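Local atomic coordinates of putative Oleoyl-[acyl-carrier protein] thioesterase (Lactobacillus plantarum, PDB entry 2OWN), a protein that probably hydrolyses the thioester of oleoyl-acyl carrier protein and related acyl-ACPs, releasing the free fatty acid, with a double hotdog fold. Residues A38-A41 and S42-S46; R28-L31 and T32-I35. All blocks are in the same frame, centred on the assembly; numbering follows the deposited sequence.

Interaction 1. Residues A38-A41 and S42-S46; sequences AVLA and SEDQS
Ser42 N reaches back to Ala38 O at 3.1 Å, the first of four successive i to i+4 bonds that run through this continuous piece of alpha-helix, part of the long helix of the N-terminal hotdog domain. Beyond its backbone bond, Ser42 rests its side chain on Arg98 and Phe100 of strand 95-103. Glu43 N gives the shortest bond of the series, 2.8 Å to Val39 O, and its extended side chain leans back one turn. With CG beside its own backbone N (chi1 -69°), the carboxylate crosses Val39 at a slant, OE2 lying 3.5 Å from Val39 CG1, while Tyr20 of the second subunit packs on both residues. Cut back to an alanine, position 43 would probably lose the carboxylate's touch on Val39 CG1 and open a gap where that tyrosine packs. Asp44 N bonds Leu40 O, and its carboxylate makes a salt bridge through OD1 to Arg17 of the second subunit; OD2 lies near both the branch carbon and the CD1 methyl of Leu40, 4.0 Å from CG. The side chain of Gln45 packs on Val86 and Tyr12, its amide making weak hydrogen bonds to Ser10 O and Arg98, and Gln45 N closes the series on Ala41 O at 3.1 Å, with 149° at the hydrogen.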
loop_
_atom_site.group_PDB
_atom_site.type_symbol
_atom_site.label_atom_id
_atom_site.label_comp_id
_atom_site.label_asym_id
_atom_site.label_seq_id
_atom_site.Cartn_x
_atom_site.Cartn_y
_atom_site.Cartn_z
ATOM N N ALA B 38 8.304 -4.912 -9.132
ATOM C CA ALA B 38 9.489 -5.685 -9.597
ATOM C C ALA B 38 9.348 -7.149 -9.141
ATOM O O ALA B 38 9.459 -8.063 -9.961
ATOM C CB ALA B 38 10.794 -5.091 -9.081
ATOM N N VAL B 39 9.055 -7.329 -7.845
ATOM C CA VAL B 39 8.821 -8.655 -7.215
ATOM C C VAL B 39 7.555 -9.351 -7.784
ATOM O O VAL B 39 7.551 -10.583 -7.895
ATOM C CB VAL B 39 8.849 -8.557 -5.643
ATOM C CG1 VAL B 39 8.321 -9.829 -4.936
ATOM C CG2 VAL B 39 10.260 -8.208 -5.177
ATOM N N LEU B 40 6.508 -8.569 -8.122
ATOM C CA LEU B 40 5.264 -9.069 -8.765
ATOM C C LEU B 40 5.615 -9.730 -10.104
ATOM O O LEU B 40 5.113 -10.808 -10.388
ATOM C CB LEU B 40 4.227 -7.955 -9.004
ATOM C CG LEU B 40 2.859 -8.336 -9.600
ATOM C CD1 LEU B 40 2.088 -9.260 -8.658
ATOM C CD2 LEU B 40 2.047 -7.099 -9.908
ATOM N N ALA B 41 6.457 -9.059 -10.905
ATOM C CA ALA B 41 6.962 -9.583 -12.202
ATOM C C ALA B 41 7.797 -10.875 -12.021
ATOM O O ALA B 41 7.667 -11.820 -12.831
ATOM C CB ALA B 41 7.782 -8.520 -12.948
ATOM N N SER B 42 8.617 -10.907 -10.959
ATOM C CA SER B 42 9.466 -12.063 -10.599
ATOM C C SER B 42 8.635 -13.276 -10.154
ATOM O O SER B 42 8.926 -14.391 -10.594
ATOM C CB SER B 42 10.507 -11.681 -9.527
ATOM O OG SER B 42 11.335 -12.769 -9.150
ATOM N N GLU B 43 7.634 -13.057 -9.287
ATOM C CA GLU B 43 6.726 -14.147 -8.819
ATOM C C GLU B 43 5.882 -14.734 -9.971
ATOM O O GLU B 43 5.669 -15.942 -9.997
ATOM C CB GLU B 43 5.842 -13.733 -7.623
ATOM C CG GLU B 43 6.643 -13.514 -6.312
ATOM C CD GLU B 43 5.792 -13.150 -5.079
ATOM O OE1 GLU B 43 4.550 -13.351 -5.071
ATOM O OE2 GLU B 43 6.393 -12.677 -4.084
ATOM N N ASP B 44 5.451 -13.884 -10.913
ATOM C CA ASP B 44 4.674 -14.315 -12.103
ATOM C C ASP B 44 5.504 -15.085 -13.118
ATOM O O ASP B 44 4.952 -15.958 -13.781
ATOM C CB ASP B 44 3.970 -13.133 -12.773
ATOM C CG ASP B 44 2.934 -12.500 -11.879
ATOM O OD1 ASP B 44 2.480 -13.130 -10.892
ATOM O OD2 ASP B 44 2.579 -11.347 -12.142
ATOM N N GLN B 45 6.787 -14.719 -13.279
ATOM C CA GLN B 45 7.733 -15.461 -14.140
ATOM C C GLN B 45 7.889 -16.862 -13.521
ATOM O O GLN B 45 7.742 -17.868 -14.223
ATOM C CB GLN B 45 9.117 -14.783 -14.241
ATOM C CG GLN B 45 10.129 -15.527 -15.166
ATOM C CD GLN B 45 11.492 -14.847 -15.328
ATOM O OE1 GLN B 45 11.836 -13.904 -14.613
ATOM N NE2 GLN B 45 12.285 -15.358 -16.269
ATOM N N SER B 46 8.152 -16.882 -12.205
ATOM C CA SER B 46 8.328 -18.108 -11.404
ATOM C C SER B 46 7.072 -19.009 -11.402
ATOM O O SER B 46 7.217 -20.225 -11.523
ATOM C CB SER B 46 8.792 -17.767 -9.975
ATOM O OG SER B 46 9.924 -16.919 -10.013
#

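Interaction 2. Residues R28-L31 and T32-I35; sequences RATL and TTLI
Thr30 caps the N-terminal end of helix 31-48, and the local contact made by 28-31 with 32-35 is the first turn of that helix, where the loop after strand 12-17 enters the N-terminal hotdog domain's long helix. The cap is a side-chain bond: Thr33 N points at Thr30 OG1 over 3.1 Å, and the hydrogen bond is nearly straight, 168° at the hydrogen. It forms because chi1 of 64° sets OG1 between the residue's own N and carbonyl carbon, from where the hydroxyl can meet an amide of the first turn that has no earlier helical carbonyl to bond. The two threonine side chains cross at about a right angle, Thr33 CB lying 3.6 Å from Thr30 OG1, while the Thr33 hydroxyl bonds Glu22 O in the preceding loop. On the other branch, Thr33 CG2 touches Ala29 CB at 4.1 Å, so the residue just before the cap is packed against the turn as well.

Backbone bonds then take over: Leu34 N to Thr30 O at 3.0 Å and Ile35 N to Leu31 O at 3.1 Å. Leu31 and Leu34 cross at a slant and touch through one methyl each, CD2 to CD2 at 4.2 Å, a loose apolar contact on a buried face.

Around this turn, Leu31 packs on Phe185 and Val189 of helix 184-191 and on Leu202 and Val205 of strand 200-209, while Leu34 and Ile35 lie on Ile70 of strand 61-72. Thr32 OG1 bonds Asp186 and Ala182 O, tying the turn to the C-terminal half, and Phe171 of the second subunit packs on both Thr30 and Thr32.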
loop_
_atom_site.group_PDB
_atom_site.type_symbol
_atom_site.label_atom_id
_atom_site.label_comp_id
_atom_site.label_asym_id
_atom_site.label_seq_id
_atom_site.Cartn_x
_atom_site.Cartn_y
_atom_site.Cartn_z
ATOM N N ARG B 28 3.590 10.427 -7.934
ATOM C CA ARG B 28 4.629 9.516 -8.436
ATOM C C ARG B 28 4.749 8.319 -7.514
ATOM O O ARG B 28 4.577 8.469 -6.295
ATOM C CB ARG B 28 5.956 10.230 -8.503
ATOM C CG ARG B 28 5.939 11.435 -9.462
ATOM C CD ARG B 28 7.198 12.279 -9.484
ATOM N NE ARG B 28 7.659 12.641 -8.130
ATOM C CZ ARG B 28 8.393 13.708 -7.791
ATOM N NH1 ARG B 28 8.781 14.641 -8.687
ATOM N NH2 ARG B 28 8.720 13.858 -6.493
ATOM N N ALA B 29 5.070 7.164 -8.101
ATOM C CA ALA B 29 5.225 5.887 -7.391
ATOM C C ALA B 29 6.283 5.958 -6.296
ATOM O O ALA B 29 7.314 6.607 -6.472
ATOM C CB ALA B 29 5.581 4.747 -8.367
ATOM N N THR B 30 5.992 5.324 -5.167
ATOM C CA THR B 30 6.910 5.263 -4.041
ATOM C C THR B 30 7.927 4.143 -4.306
ATOM O O THR B 30 7.719 3.313 -5.214
ATOM C CB THR B 30 6.178 4.913 -2.733
ATOM O OG1 THR B 30 5.616 3.602 -2.844
ATOM C CG2 THR B 30 5.061 5.939 -2.416
ATOM N N LEU B 31 9.007 4.122 -3.516
ATOM C CA LEU B 31 10.019 3.033 -3.579
ATOM C C LEU B 31 9.405 1.683 -3.194
ATOM O O LEU B 31 9.816 0.656 -3.742
ATOM C CB LEU B 31 11.270 3.299 -2.702
ATOM C CG LEU B 31 12.315 4.238 -3.277
ATOM C CD1 LEU B 31 13.351 4.661 -2.225
ATOM C CD2 LEU B 31 12.985 3.575 -4.488
ATOM N N THR B 32 8.471 1.704 -2.228
ATOM C CA THR B 32 7.703 0.518 -1.783
ATOM C C THR B 32 7.006 -0.083 -3.020
ATOM O O THR B 32 7.206 -1.266 -3.301
ATOM C CB THR B 32 6.702 0.864 -0.674
ATOM O OG1 THR B 32 7.401 1.524 0.392
ATOM C CG2 THR B 32 5.997 -0.386 -0.140
ATOM N N THR B 33 6.295 0.765 -3.780
ATOM C CA THR B 33 5.620 0.353 -5.043
ATOM C C THR B 33 6.593 -0.178 -6.106
ATOM O O THR B 33 6.278 -1.173 -6.751
ATOM C CB THR B 33 4.782 1.491 -5.659
ATOM O OG1 THR B 33 3.698 1.755 -4.777
ATOM C CG2 THR B 33 4.217 1.139 -7.090
ATOM N N LEU B 34 7.748 0.491 -6.262
ATOM C CA LEU B 34 8.786 0.109 -7.252
ATOM C C LEU B 34 9.263 -1.325 -7.006
ATOM O O LEU B 34 9.277 -2.125 -7.948
ATOM C CB LEU B 34 9.980 1.073 -7.251
ATOM C CG LEU B 34 10.985 0.927 -8.402
ATOM C CD1 LEU B 34 10.322 1.318 -9.716
ATOM C CD2 LEU B 34 12.208 1.781 -8.164
ATOM N N ILE B 35 9.605 -1.640 -5.748
ATOM C CA ILE B 35 10.013 -3.018 -5.351
ATOM C C ILE B 35 8.815 -3.978 -5.448
ATOM O O ILE B 35 8.994 -5.116 -5.908
ATOM C CB ILE B 35 10.679 -3.064 -3.940
ATOM C CG1 ILE B 35 11.978 -2.252 -3.933
ATOM C CG2 ILE B 35 10.974 -4.493 -3.484
ATOM C CD1 ILE B 35 13.068 -2.712 -4.900
#

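How the interactions relate
Both interactions lie on helix 31-48, in series: interaction 2 starts the helix and interaction 1 follows further along, their centres 15 Å apart. They do not touch each other, and only residues 36 and 37 separate them in sequence. The start of the helix packs on strand 61-72 and also on helix 184-191 and strand 200-209 of the C-terminal half, whereas its later turns lie over strands 12-17, 81-91 and 95-103 of the N-terminal half. Interaction 2 is fully buried nearer the middle of the chain; interaction 1 is partly buried. Each also meets the second subunit, so one helix joins the domain core to the dimer contact.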